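PDB 2H1R: dimethyladenosine transferase, putative from Plasmodium falciparum, which probably uses S-adenosyl-L-methionine to dimethylate adenines of ribosomal RNA at N6. Local coordinates for residues A[205-210]-A[284-289]; A[213-218]-A[225-230]; A[231-236]-A[258-263]. All blocks are in the same frame, centred on the assembly; numbering follows the deposited sequence. Where two conformers were deposited one is given.

Interaction 1 (A[205-210]-A[284-289])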
ATOM      1  N   PHE A 205       6.015   0.106  10.990  1.00 23.37           N
ATOM      2  CA  PHE A 205       4.975   0.797  10.227  1.00 25.43           C
ATOM      3  C   PHE A 205       4.126   1.773  11.034  1.00 24.95           C
ATOM      4  O   PHE A 205       3.757   2.829  10.501  1.00 24.86           O
ATOM      5  CB  PHE A 205       4.088  -0.174   9.451  1.00 26.68           C
ATOM      6  CG  PHE A 205       3.060   0.514   8.613  1.00 29.45           C
ATOM      7  CD1 PHE A 205       3.406   1.088   7.417  1.00 31.96           C
ATOM      8  CD2 PHE A 205       1.757   0.651   9.063  1.00 34.07           C
ATOM      9  CE1 PHE A 205       2.451   1.758   6.636  1.00 32.73           C
ATOM     10  CE2 PHE A 205       0.796   1.318   8.293  1.00 36.48           C
ATOM     11  CZ  PHE A 205       1.158   1.868   7.068  1.00 33.13           C
ATOM     12  N   ASP A 206       3.830   1.440  12.295  1.00 23.81           N
ATOM     13  CA  ASP A 206       3.107   2.342  13.200  1.00 25.76           C
ATOM     14  C   ASP A 206       3.803   3.701  13.347  1.00 23.85           C
ATOM     15  O   ASP A 206       3.160   4.751  13.238  1.00 22.62           O
ATOM     16  CB  ASP A 206       2.873   1.713  14.590  1.00 25.93           C
ATOM     17  CG  ASP A 206       1.984   0.456  14.522  1.00 32.31           C
ATOM     18  OD1 ASP A 206       1.198   0.351  13.550  1.00 34.33           O
ATOM     19  OD2 ASP A 206       2.058  -0.420  15.433  1.00 36.17           O
ATOM     20  N   GLU A 207       5.113   3.685  13.554  1.00 22.54           N
ATOM     21  CA  GLU A 207       5.842   4.938  13.743  1.00 21.51           C
ATOM     22  C   GLU A 207       6.049   5.684  12.413  1.00 21.22           C
ATOM     23  O   GLU A 207       6.006   6.911  12.392  1.00 21.83           O
ATOM     24  CB  GLU A 207       7.220   4.672  14.365  1.00 20.49           C
ATOM     25  CG  GLU A 207       7.206   4.330  15.824  1.00 25.67           C
ATOM     26  CD  GLU A 207       8.492   4.759  16.521  1.00 31.56           C
ATOM     27  OE1 GLU A 207       9.051   3.924  17.291  1.00 34.38           O
ATOM     28  OE2 GLU A 207       8.941   5.913  16.293  1.00 28.66           O
ATOM     29  N   TRP A 208       6.356   4.948  11.349  1.00 20.23           N
ATOM     30  CA  TRP A 208       6.499   5.517   9.993  1.00 20.50           C
ATOM     31  C   TRP A 208       5.239   6.250   9.584  1.00 19.29           C
ATOM     32  O   TRP A 208       5.285   7.399   9.190  1.00 17.96           O
ATOM     33  CB  TRP A 208       6.743   4.388   8.987  1.00 21.01           C
ATOM     34  CG  TRP A 208       6.704   4.765   7.520  1.00 20.71           C
ATOM     35  CD1 TRP A 208       5.659   4.599   6.657  1.00 22.25           C
ATOM     36  CD2 TRP A 208       7.773   5.321   6.752  1.00 21.06           C
ATOM     37  NE1 TRP A 208       6.018   5.007   5.393  1.00 21.08           N
ATOM     38  CE2 TRP A 208       7.307   5.465   5.425  1.00 22.76           C
ATOM     39  CE3 TRP A 208       9.083   5.708   7.050  1.00 19.99           C
ATOM     40  CZ2 TRP A 208       8.116   5.984   4.401  1.00 18.95           C
ATOM     41  CZ3 TRP A 208       9.875   6.228   6.021  1.00 20.34           C
ATOM     42  CH2 TRP A 208       9.391   6.346   4.728  1.00 19.65           C
ATOM     43  N   ASP A 209       4.100   5.582   9.700  1.00 19.77           N
ATOM     44  CA  ASP A 209       2.844   6.176   9.281  1.00 20.26           C
ATOM     45  C   ASP A 209       2.482   7.393  10.155  1.00 19.46           C
ATOM     46  O   ASP A 209       1.892   8.365   9.663  1.00 19.22           O
ATOM     47  CB  ASP A 209       1.706   5.144   9.247  1.00 20.38           C
ATOM     48  CG  ASP A 209       0.463   5.678   8.558  1.00 23.12           C
ATOM     49  OD1 ASP A 209       0.512   6.044   7.344  1.00 25.43           O
ATOM     50  OD2 ASP A 209      -0.550   5.760   9.258  1.00 25.49           O
ATOM     51  N   ASN A 210       2.825   7.359  11.438  0.50 18.68           N
ATOM     52  CA  ASN A 210       2.497   8.507  12.290  0.50 18.54           C
ATOM     53  C   ASN A 210       3.370   9.716  12.001  0.50 18.43           C
ATOM     54  O   ASN A 210       2.885  10.863  12.033  0.50 18.16           O
ATOM     55  CB  ASN A 210       2.565   8.160  13.777  0.50 18.85           C
ATOM     56  CG  ASN A 210       1.397   7.328  14.235  0.50 19.08           C
ATOM     57  OD1 ASN A 210       0.379   7.210  13.550  0.50 24.66           O
ATOM     58  ND2 ASN A 210       1.527   6.751  15.411  0.50 19.97           N
ATOM     59  N   LYS A 284      15.493   8.432   6.785  1.00 19.28           N
ATOM     60  CA  LYS A 284      16.560   9.133   7.525  1.00 20.72           C
ATOM     61  C   LYS A 284      16.030   9.915   8.712  1.00 20.78           C
ATOM     62  O   LYS A 284      16.605   9.875   9.803  1.00 19.97           O
ATOM     63  CB  LYS A 284      17.285  10.145   6.643  1.00 21.89           C
ATOM     64  CG  LYS A 284      18.353   9.610   5.800  1.00 24.54           C
ATOM     65  CD  LYS A 284      19.015  10.768   5.029  1.00 27.35           C
ATOM     66  N   LEU A 285      14.926  10.637   8.496  1.00 19.99           N
ATOM     67  CA  LEU A 285      14.275  11.387   9.564  1.00 20.30           C
ATOM     68  C   LEU A 285      13.805  10.475  10.712  1.00 19.50           C
ATOM     69  O   LEU A 285      14.010  10.777  11.911  1.00 17.66           O
ATOM     70  CB  LEU A 285      13.069  12.123   8.973  1.00 21.50           C
ATOM     71  CG  LEU A 285      12.469  13.329   9.665  1.00 26.22           C
ATOM     72  CD1 LEU A 285      13.556  14.382   9.903  1.00 25.61           C
ATOM     73  CD2 LEU A 285      11.305  13.907   8.769  1.00 24.10           C
ATOM     74  N   LEU A 286      13.163   9.361  10.356  1.00 18.18           N
ATOM     75  CA  LEU A 286      12.660   8.438  11.394  1.00 18.86           C
ATOM     76  C   LEU A 286      13.867   7.897  12.198  1.00 19.00           C
ATOM     77  O   LEU A 286      13.842   7.847  13.455  1.00 17.90           O
ATOM     78  CB  LEU A 286      11.886   7.290  10.722  1.00 18.33           C
ATOM     79  CG  LEU A 286      11.243   6.259  11.669  1.00 18.96           C
ATOM     80  CD1 LEU A 286      10.322   6.928  12.729  1.00 18.98           C
ATOM     81  CD2 LEU A 286      10.478   5.216  10.872  1.00 20.08           C
ATOM     82  N   LEU A 287      14.905   7.502  11.477  1.00 19.34           N
ATOM     83  CA  LEU A 287      16.125   6.912  12.088  1.00 21.06           C
ATOM     84  C   LEU A 287      16.792   7.886  13.069  1.00 20.93           C
ATOM     85  O   LEU A 287      17.117   7.510  14.198  1.00 18.15           O
ATOM     86  CB  LEU A 287      17.116   6.451  11.005  1.00 20.69           C
ATOM     87  CG  LEU A 287      18.427   5.783  11.464  1.00 22.66           C
ATOM     88  CD1 LEU A 287      18.167   4.321  11.735  1.00 28.40           C
ATOM     89  CD2 LEU A 287      19.512   5.867  10.372  1.00 24.68           C
ATOM     90  N   GLU A 288      16.966   9.139  12.642  1.00 20.19           N
ATOM     91  CA  GLU A 288      17.526  10.188  13.532  1.00 21.64           C
ATOM     92  C   GLU A 288      16.663  10.617  14.724  1.00 20.62           C
ATOM     93  O   GLU A 288      17.198  10.782  15.838  1.00 21.57           O
ATOM     94  CB  GLU A 288      18.031  11.387  12.713  1.00 22.00           C
ATOM     95  CG  GLU A 288      19.046  10.958  11.671  1.00 28.26           C
ATOM     96  CD  GLU A 288      20.423  10.578  12.236  1.00 35.94           C
ATOM     97  OE1 GLU A 288      20.685  10.808  13.441  1.00 38.83           O
ATOM     98  OE2 GLU A 288      21.250  10.067  11.444  1.00 38.11           O
ATOM     99  N   PHE A 289      15.345  10.777  14.535  1.00 20.00           N
ATOM    100  CA  PHE A 289      14.447  10.929  15.691  1.00 19.02           C
ATOM    101  C   PHE A 289      14.579   9.743  16.649  1.00 20.04           C
ATOM    102  O   PHE A 289      14.825   9.943  17.844  1.00 18.22           O
ATOM    103  CB  PHE A 289      12.977  11.117  15.310  1.00 19.68           C
ATOM    104  CG  PHE A 289      12.652  12.510  14.800  1.00 18.90           C
ATOM    105  CD1 PHE A 289      12.124  12.698  13.520  1.00 22.37           C
ATOM    106  CD2 PHE A 289      12.840  13.616  15.619  1.00 21.09           C
ATOM    107  CE1 PHE A 289      11.809  13.993  13.061  1.00 19.64           C
ATOM    108  CE2 PHE A 289      12.524  14.897  15.167  1.00 23.38           C
ATOM    109  CZ  PHE A 289      12.034  15.082  13.867  1.00 19.33           C
TER
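Helical turns 205-210 and 284-289 approach closest at Trp-208 and Leu-286, whose CA atoms lie 7.0 Å apart, and Leu-286 reaches across between them. Its CB points toward helix 205-216, and with CG anti to the backbone N (chi1 -178°) the two methyls divide the work. CD2 goes to Trp-208, meeting CA at 4.1 Å and the indole carbon CE3 at the same distance of 4.1 Å; it comes in at the rim of the ring, near the ring plane, and not over a face. CD1 goes to Glu-207, 4.2 Å from CB and 4.0 Å from OE2. Leu-286 crosses both side chains at about a right angle, with one branch for each.

The leucine offers the carboxylate nothing polar, and Glu-207 finds its bonding partners elsewhere: OE1 takes a hydrogen bond from His-295 ND1, and OE2 takes two, from Asn-290 ND2 and Phe-296 N. These three bonds hold the carboxylate of a buried side chain and tie helix 205-216 both to the end of helix 279-291 (Asn-290) and to the tail after it (His-295, Phe-296). Trp-208 NE1 has a weak hydrogen bond to Asn-163 OD1.

The contact belongs to the small helical domain that follows the methyltransferase fold in this family, away from the predicted S-adenosylmethionine site. Trp-208 also packs on Ile-162 and Leu-166 of helix 159-167 and on Phe-282 and Leu-283 of helix 279-291, while Leu-286 touches Phe-296 and Leu-285 reaches Leu-264 of helix 256-266.

Interaction 2 (A[213-218]-A[225-230])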
ATOM      1  N   ARG A 213       1.941  11.226   8.911  1.00 19.44           N
ATOM      2  CA  ARG A 213       0.724  12.001   9.217  1.00 21.13           C
ATOM      3  C   ARG A 213       1.043  13.397   9.786  1.00 21.34           C
ATOM      4  O   ARG A 213       0.396  14.398   9.413  1.00 20.78           O
ATOM      5  CB  ARG A 213      -0.206  11.224  10.157  1.00 21.42           C
ATOM      6  CG  ARG A 213      -0.925  10.073   9.436  1.00 24.30           C
ATOM      7  CD  ARG A 213      -1.706   9.238  10.462  1.00 28.27           C
ATOM      8  NE  ARG A 213      -2.410   8.118   9.866  1.00 31.24           N
ATOM      9  CZ  ARG A 213      -3.656   8.191   9.399  1.00 34.57           C
ATOM     10  NH1 ARG A 213      -4.305   9.339   9.438  1.00 33.12           N
ATOM     11  NH2 ARG A 213      -4.245   7.119   8.872  1.00 36.58           N
ATOM     12  N   ILE A 214       2.061  13.485  10.632  1.00 20.42           N
ATOM     13  CA  ILE A 214       2.495  14.780  11.129  1.00 22.21           C
ATOM     14  C   ILE A 214       2.958  15.679   9.987  1.00 21.78           C
ATOM     15  O   ILE A 214       2.513  16.835   9.872  1.00 23.05           O
ATOM     16  CB  ILE A 214       3.640  14.655  12.186  1.00 21.83           C
ATOM     17  CG1 ILE A 214       3.145  13.911  13.416  1.00 24.23           C
ATOM     18  CG2 ILE A 214       4.122  16.033  12.619  1.00 25.67           C
ATOM     19  CD1 ILE A 214       4.265  13.580  14.406  1.00 24.03           C
ATOM     20  N   CYS A 215       3.845  15.150   9.164  1.00 20.18           N
ATOM     21  CA  CYS A 215       4.465  15.893   8.078  1.00 21.65           C
ATOM     22  C   CYS A 215       3.485  16.239   6.956  1.00 21.29           C
ATOM     23  O   CYS A 215       3.538  17.353   6.426  1.00 21.23           O
ATOM     24  CB  CYS A 215       5.651  15.107   7.509  1.00 21.42           C
ATOM     25  SG  CYS A 215       6.997  14.936   8.756  1.00 26.57           S
ATOM     26  N   PHE A 216       2.593  15.311   6.616  1.00 19.67           N
ATOM     27  CA  PHE A 216       1.655  15.543   5.508  1.00 20.75           C
ATOM     28  C   PHE A 216       0.416  16.301   5.888  1.00 21.65           C
ATOM     29  O   PHE A 216      -0.385  16.596   5.039  1.00 23.89           O
ATOM     30  CB  PHE A 216       1.357  14.275   4.662  1.00 18.48           C
ATOM     31  CG  PHE A 216       2.421  13.981   3.634  1.00 19.27           C
ATOM     32  CD1 PHE A 216       3.617  13.407   4.010  1.00 18.53           C
ATOM     33  CD2 PHE A 216       2.237  14.333   2.271  1.00 17.78           C
ATOM     34  CE1 PHE A 216       4.628  13.164   3.083  1.00 19.67           C
ATOM     35  CE2 PHE A 216       3.253  14.111   1.322  1.00 18.52           C
ATOM     36  CZ  PHE A 216       4.448  13.535   1.721  1.00 21.25           C
ATOM     37  N   SER A 217       0.271  16.644   7.168  0.50 22.47           N
ATOM     38  CA  SER A 217      -0.836  17.481   7.614  0.50 22.73           C
ATOM     39  C   SER A 217      -0.841  18.854   6.932  0.50 22.98           C
ATOM     40  O   SER A 217      -1.898  19.446   6.717  0.50 22.59           O
ATOM     41  CB  SER A 217      -0.795  17.691   9.119  0.50 23.44           C
ATOM     42  OG  SER A 217      -1.747  18.681   9.460  0.50 23.49           O
ATOM     43  N   ARG A 218       0.348  19.378   6.654  1.00 22.91           N
ATOM     44  CA  ARG A 218       0.492  20.620   5.880  1.00 23.55           C
ATOM     45  C   ARG A 218       1.677  20.345   4.977  1.00 21.46           C
ATOM     46  O   ARG A 218       2.788  20.742   5.271  1.00 20.29           O
ATOM     47  CB  ARG A 218       0.704  21.827   6.836  1.00 23.88           C
ATOM     48  CG  ARG A 218      -0.517  22.037   7.774  1.00 27.45           C
ATOM     49  CD  ARG A 218      -0.451  23.201   8.762  1.00 27.56           C
ATOM     50  NE  ARG A 218       0.861  23.591   9.297  1.00 37.42           N
ATOM     51  CZ  ARG A 218       1.303  23.321  10.526  1.00 41.55           C
ATOM     52  NH1 ARG A 218       0.568  22.592  11.360  1.00 44.36           N
ATOM     53  NH2 ARG A 218       2.503  23.754  10.915  1.00 40.56           N
ATOM     54  N   ALA A 225       8.589  24.537  10.148  1.00 21.05           N
ATOM     55  CA  ALA A 225       7.263  25.069  10.488  1.00 21.00           C
ATOM     56  C   ALA A 225       6.327  24.021  11.089  1.00 21.23           C
ATOM     57  O   ALA A 225       5.498  24.338  11.932  1.00 21.65           O
ATOM     58  CB  ALA A 225       6.621  25.700   9.249  1.00 20.99           C
ATOM     59  N   ILE A 226       6.443  22.782  10.619  1.00 20.86           N
ATOM     60  CA  ILE A 226       5.649  21.648  11.156  1.00 20.85           C
ATOM     61  C   ILE A 226       6.055  21.353  12.597  1.00 19.40           C
ATOM     62  O   ILE A 226       5.216  21.317  13.492  1.00 20.73           O
ATOM     63  CB  ILE A 226       5.927  20.364  10.315  1.00 20.95           C
ATOM     64  CG1 ILE A 226       5.495  20.547   8.835  1.00 20.51           C
ATOM     65  CG2 ILE A 226       5.266  19.118  10.961  1.00 19.75           C
ATOM     66  CD1 ILE A 226       4.044  20.483   8.622  1.00 21.59           C
ATOM     67  N   PHE A 227       7.345  21.148  12.811  1.00 20.19           N
ATOM     68  CA  PHE A 227       7.853  20.668  14.115  1.00 21.47           C
ATOM     69  C   PHE A 227       7.946  21.760  15.180  1.00 22.32           C
ATOM     70  O   PHE A 227       8.028  21.453  16.388  1.00 24.04           O
ATOM     71  CB  PHE A 227       9.189  19.901  13.946  1.00 20.79           C
ATOM     72  CG  PHE A 227       9.000  18.500  13.447  1.00 19.98           C
ATOM     73  CD1 PHE A 227       8.728  17.472  14.333  1.00 22.38           C
ATOM     74  CD2 PHE A 227       9.017  18.217  12.057  1.00 22.16           C
ATOM     75  CE1 PHE A 227       8.523  16.163  13.860  1.00 21.51           C
ATOM     76  CE2 PHE A 227       8.780  16.929  11.575  1.00 22.43           C
ATOM     77  CZ  PHE A 227       8.546  15.889  12.501  1.00 21.94           C
ATOM     78  N   LYS A 228       7.937  23.028  14.778  1.00 22.98           N
ATOM     79  CA  LYS A 228       8.012  24.095  15.800  1.00 23.08           C
ATOM     80  C   LYS A 228       6.680  24.332  16.485  1.00 23.71           C
ATOM     81  O   LYS A 228       6.616  25.033  17.496  1.00 23.67           O
ATOM     82  CB  LYS A 228       8.588  25.403  15.224  1.00 24.56           C
ATOM     83  CG  LYS A 228       7.538  26.240  14.505  1.00 26.76           C
ATOM     84  CD  LYS A 228       8.200  27.236  13.578  1.00 33.49           C
ATOM     85  CE  LYS A 228       7.182  28.120  12.887  1.00 35.14           C
ATOM     86  NZ  LYS A 228       7.973  29.060  12.074  1.00 37.31           N
ATOM     87  N   ARG A 229       5.604  23.774  15.940  1.00 22.93           N
ATOM     88  CA  ARG A 229       4.284  24.005  16.520  1.00 24.60           C
ATOM     89  C   ARG A 229       4.242  23.422  17.928  1.00 23.84           C
ATOM     90  O   ARG A 229       4.713  22.311  18.147  1.00 21.92           O
ATOM     91  CB  ARG A 229       3.203  23.370  15.667  1.00 24.96           C
ATOM     92  CG  ARG A 229       2.979  24.144  14.385  1.00 30.54           C
ATOM     93  CD  ARG A 229       2.082  25.326  14.710  1.00 37.37           C
ATOM     94  NE  ARG A 229       0.697  24.897  14.777  1.00 41.72           N
ATOM     95  CZ  ARG A 229      -0.228  25.230  13.877  1.00 44.17           C
ATOM     96  NH1 ARG A 229       0.086  26.034  12.866  1.00 42.74           N
ATOM     97  NH2 ARG A 229      -1.477  24.783  14.012  1.00 46.36           N
ATOM     98  N   ASN A 230       3.676  24.185  18.860  1.00 23.20           N
ATOM     99  CA  ASN A 230       3.692  23.832  20.278  1.00 24.23           C
ATOM    100  C   ASN A 230       2.976  22.517  20.525  1.00 23.99           C
ATOM    101  O   ASN A 230       3.434  21.710  21.350  1.00 24.56           O
ATOM    102  CB  ASN A 230       3.090  24.962  21.119  1.00 25.12           C
ATOM    103  CG  ASN A 230       3.543  24.917  22.552  1.00 28.94           C
ATOM    104  OD1 ASN A 230       2.790  24.505  23.432  1.00 30.50           O
ATOM    105  ND2 ASN A 230       4.790  25.327  22.800  1.00 30.07           N
TER
HETATM  106  O   HOH W   1       2.448  20.952  12.911  1.00 24.87           O
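Arg-218 and Arg-229 lay their guanidinium groups flat on one another, planes 16° apart and centres 4.2 Å apart. Arg-218 NH1 sits over the middle of the Arg-229 group, whereas Arg-229 NH1 lies toward the rim of the Arg-218 group. The opposite face of Arg-218 has Ile-226 CD1 above it, and at its edge, in plane, NH2 is 3.2 Å from Ala-225 O. Bends at chi2 and chi3 (-81° and -80°) turn the Arg-229 guanidinium back over that of Arg-218; Arg-229 CG lies 3.5 Å from Arg-218 NH2. The two like charges are close, Arg-218 NH1 and Arg-229 NH1 lying 3.8 Å apart, so the pair probably carries some electrostatic cost. A water links Arg-218 to the other segment, donating to Ile-226 O and accepting a weak bond from Arg-218 NH1.

Away from the arginines the side chains that meet are mostly apolar. Ile-214 and Ile-226 meet through their CG2 methyls at 3.7 Å, and Ile-226 CD1 reaches back to Arg-218 O at 3.6 Å. Cys-215 SG approaches the Phe-227 ring obliquely, 3.9 Å from CE2, a sulfur-aromatic contact.

Helices 205-216 and 223-227 are joined here across a short connection in the helical domain. Phe-227 continues into the domain core, against Phe-289 of helix 279-291 and Val-232 and Leu-236 of helix 230-246, and Ile-214 touches Met-235 of that last helix.

Interaction 3 (A[231-236]-A[258-263])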
ATOM      1  N   ALA A 231       1.878  22.289  19.825  1.00 22.93           N
ATOM      2  CA  ALA A 231       1.116  21.031  19.994  1.00 24.06           C
ATOM      3  C   ALA A 231       1.916  19.787  19.576  1.00 22.89           C
ATOM      4  O   ALA A 231       1.833  18.752  20.237  1.00 24.48           O
ATOM      5  CB  ALA A 231      -0.184  21.094  19.282  1.00 24.40           C
ATOM      6  N   VAL A 232       2.739  19.922  18.538  1.00 21.62           N
ATOM      7  CA  VAL A 232       3.591  18.827  18.042  1.00 21.25           C
ATOM      8  C   VAL A 232       4.699  18.608  19.046  1.00 19.74           C
ATOM      9  O   VAL A 232       4.940  17.480  19.437  1.00 18.93           O
ATOM     10  CB  VAL A 232       4.200  19.132  16.638  1.00 21.06           C
ATOM     11  CG1 VAL A 232       5.236  18.058  16.213  1.00 23.53           C
ATOM     12  CG2 VAL A 232       3.094  19.212  15.609  1.00 23.06           C
ATOM     13  N   LEU A 233       5.379  19.686  19.454  1.00 19.31           N
ATOM     14  CA  LEU A 233       6.433  19.572  20.476  1.00 18.41           C
ATOM     15  C   LEU A 233       5.940  18.962  21.800  1.00 20.00           C
ATOM     16  O   LEU A 233       6.677  18.189  22.446  1.00 18.57           O
ATOM     17  CB  LEU A 233       7.127  20.921  20.728  1.00 19.12           C
ATOM     18  CG  LEU A 233       7.848  21.509  19.535  1.00 16.55           C
ATOM     19  CD1 LEU A 233       8.151  22.934  19.908  1.00 21.95           C
ATOM     20  CD2 LEU A 233       9.152  20.714  19.230  1.00 18.10           C
ATOM     21  N   ASN A 234       4.714  19.309  22.217  1.00 20.30           N
ATOM     22  CA  ASN A 234       4.181  18.800  23.485  1.00 21.14           C
ATOM     23  C   ASN A 234       3.933  17.301  23.354  1.00 22.01           C
ATOM     24  O   ASN A 234       4.301  16.506  24.269  1.00 22.31           O
ATOM     25  CB  ASN A 234       2.871  19.519  23.884  1.00 21.13           C
ATOM     26  CG  ASN A 234       3.118  20.892  24.497  1.00 22.01           C
ATOM     27  OD1 ASN A 234       4.248  21.261  24.801  1.00 23.21           O
ATOM     28  ND2 ASN A 234       2.056  21.663  24.656  1.00 22.35           N
ATOM     29  N   MET A 235       3.302  16.907  22.249  1.00 21.92           N
ATOM     30  CA  MET A 235       3.092  15.481  22.002  1.00 25.92           C
ATOM     31  C   MET A 235       4.409  14.723  21.977  1.00 22.91           C
ATOM     32  O   MET A 235       4.514  13.669  22.588  1.00 23.97           O
ATOM     33  CB  MET A 235       2.313  15.200  20.722  1.00 24.30           C
ATOM     34  CG  MET A 235       2.484  13.716  20.229  1.00 30.15           C
ATOM     35  SD  MET A 235       1.548  13.505  18.712  1.00 37.35           S
ATOM     36  CE  MET A 235       2.671  14.308  17.541  1.00 35.85           C
ATOM     37  N   LEU A 236       5.408  15.232  21.255  1.00 22.54           N
ATOM     38  CA  LEU A 236       6.675  14.515  21.122  1.00 22.21           C
ATOM     39  C   LEU A 236       7.434  14.463  22.457  1.00 22.34           C
ATOM     40  O   LEU A 236       8.003  13.422  22.817  1.00 20.30           O
ATOM     41  CB  LEU A 236       7.545  15.111  19.999  1.00 22.61           C
ATOM     42  CG  LEU A 236       7.029  14.893  18.580  1.00 21.54           C
ATOM     43  CD1 LEU A 236       8.024  15.462  17.617  1.00 19.38           C
ATOM     44  CD2 LEU A 236       6.779  13.379  18.321  1.00 25.09           C
ATOM     45  N   LYS A 258      14.794  22.551  21.008  1.00 24.60           N
ATOM     46  CA  LYS A 258      16.108  22.526  20.337  1.00 25.86           C
ATOM     47  C   LYS A 258      16.626  21.103  20.036  1.00 25.26           C
ATOM     48  O   LYS A 258      17.186  20.823  18.961  1.00 24.84           O
ATOM     49  CB  LYS A 258      17.146  23.306  21.176  1.00 25.57           C
ATOM     50  CG  LYS A 258      18.363  23.735  20.391  1.00 29.32           C
ATOM     51  CD  LYS A 258      19.301  24.612  21.277  1.00 29.37           C
ATOM     52  CE  LYS A 258      20.441  25.190  20.469  1.00 36.03           C
ATOM     53  NZ  LYS A 258      19.916  26.259  19.551  1.00 40.19           N
ATOM     54  N   TYR A 259      16.469  20.228  21.016  1.00 25.69           N
ATOM     55  CA  TYR A 259      16.734  18.776  20.884  1.00 26.60           C
ATOM     56  C   TYR A 259      16.069  18.170  19.632  1.00 26.56           C
ATOM     57  O   TYR A 259      16.715  17.503  18.821  1.00 27.00           O
ATOM     58  CB  TYR A 259      16.197  18.073  22.128  1.00 26.12           C
ATOM     59  CG  TYR A 259      16.689  16.650  22.306  1.00 27.01           C
ATOM     60  CD1 TYR A 259      18.067  16.340  22.309  1.00 28.32           C
ATOM     61  CD2 TYR A 259      15.775  15.613  22.464  1.00 28.26           C
ATOM     62  CE1 TYR A 259      18.490  14.994  22.470  1.00 26.51           C
ATOM     63  CE2 TYR A 259      16.193  14.301  22.631  1.00 24.97           C
ATOM     64  CZ  TYR A 259      17.527  14.011  22.660  1.00 25.51           C
ATOM     65  OH  TYR A 259      17.873  12.691  22.821  1.00 25.24           O
ATOM     66  N   CYS A 260      14.775  18.414  19.500  1.00 27.92           N
ATOM     67  CA  CYS A 260      13.977  17.905  18.391  1.00 27.88           C
ATOM     68  C   CYS A 260      14.335  18.616  17.049  1.00 27.17           C
ATOM     69  O   CYS A 260      14.624  17.968  16.044  1.00 25.61           O
ATOM     70  CB  CYS A 260      12.488  18.039  18.779  1.00 28.97           C
ATOM     71  SG  CYS A 260      11.268  17.398  17.639  1.00 34.80           S
ATOM     72  N   LEU A 261      14.385  19.945  17.040  1.00 27.47           N
ATOM     73  CA  LEU A 261      14.702  20.698  15.799  1.00 26.61           C
ATOM     74  C   LEU A 261      16.113  20.465  15.304  1.00 26.34           C
ATOM     75  O   LEU A 261      16.379  20.567  14.099  1.00 25.70           O
ATOM     76  CB  LEU A 261      14.481  22.215  15.980  1.00 27.39           C
ATOM     77  CG  LEU A 261      13.134  22.835  15.630  1.00 29.03           C
ATOM     78  CD1 LEU A 261      11.967  21.966  16.009  1.00 30.67           C
ATOM     79  CD2 LEU A 261      12.992  24.250  16.211  1.00 28.63           C
ATOM     80  N   ASP A 262      17.031  20.173  16.231  1.00 25.20           N
ATOM     81  CA  ASP A 262      18.405  19.800  15.872  1.00 25.52           C
ATOM     82  C   ASP A 262      18.490  18.571  14.921  1.00 24.45           C
ATOM     83  O   ASP A 262      19.453  18.407  14.169  1.00 23.89           O
ATOM     84  CB  ASP A 262      19.230  19.524  17.141  1.00 27.21           C
ATOM     85  CG  ASP A 262      19.805  20.792  17.786  1.00 31.81           C
ATOM     86  OD1 ASP A 262      19.711  21.913  17.206  1.00 35.71           O
ATOM     87  OD2 ASP A 262      20.361  20.651  18.912  1.00 37.12           O
ATOM     88  N   VAL A 263      17.488  17.699  14.954  1.00 23.57           N
ATOM     89  CA  VAL A 263      17.461  16.555  14.046  1.00 23.56           C
ATOM     90  C   VAL A 263      17.348  17.071  12.597  1.00 23.51           C
ATOM     91  O   VAL A 263      18.076  16.638  11.713  1.00 23.04           O
ATOM     92  CB  VAL A 263      16.281  15.627  14.388  1.00 23.58           C
ATOM     93  CG1 VAL A 263      16.103  14.518  13.333  1.00 25.03           C
ATOM     94  CG2 VAL A 263      16.408  15.073  15.870  1.00 23.71           C
TER
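Leu-233 and Leu-236, one turn apart on helix 230-246, face Cys-260 of helix 256-266 in the all-helical domain that follows the Rossmann-like methyltransferase fold in rRNA adenine dimethylases. The segments cross nearly at right angles, 103° between their N-to-C directions, and their axes come no closer than 11.2 Å. With such spacing the backbones stay apart, Leu-233 CA and Cys-260 CA being 8.0 Å from each other, and side chains alone make the contact.

The sulfur contacts come first. Cys-260 carries SG anti to its own backbone N (chi1 -176°), which projects the sulfur toward helix 230-246. There it meets a methyl from each leucine: CD1 of Leu-236 is the nearer, and CD2 of Leu-233 stands 4.2 Å from SG. Both leucines direct CB at the opposing helix, as Cys-260 does, and the sulfur packs as an apolar group against the two leucine methyls.

A purely hydrocarbon contact lies beside it. Leu-261 sets off from its backbone across the line between the helices, but its branched end turns in, and CD1 comes to 4.5 Å from Leu-233 CD2. The touch is light, and the same methyl of Leu-233 serves both Cys-260 and Leu-261.

Further apolar neighbours complete the surroundings. Phe-227 of helix 223-227 touches Leu-236 and Leu-261, and Phe-296 of the C-terminal tail touches Leu-236. Leu-233 and Leu-236 also touch Lys-257 and Phe-256, respectively, near the start of helix 256-266. Leucines of helix 230-246 and Phe-289 of helix 279-291 both pack on buried Cys-260, whose closest approach to segment 231-236 is the 3.8 Å from Cys-260 SG to Leu-236 CD1.

All three contacts lie in the C-terminal helical domain, on the same side of the chain's centre. The centre of interaction 2 is about 10 Å from that of interaction 3, and both are about 14 Å from that of interaction 1. Interactions 1 and 2 share helix 205-216. Along the chain, interaction 1 brackets the other two, with interaction 2 closing before interaction 3 opens, so helix 279-291 returns to the domain's first helix. Phe-289, on the helix used by interaction 1, reaches the other two: its CZ lies 3.7 Å from Phe-227 CE1, and its CE2 lies 3.7 Å from Cys-260 SG. Through these touches the apolar parts of the three contacts run together in the domain's interior, separate from the predicted cofactor site.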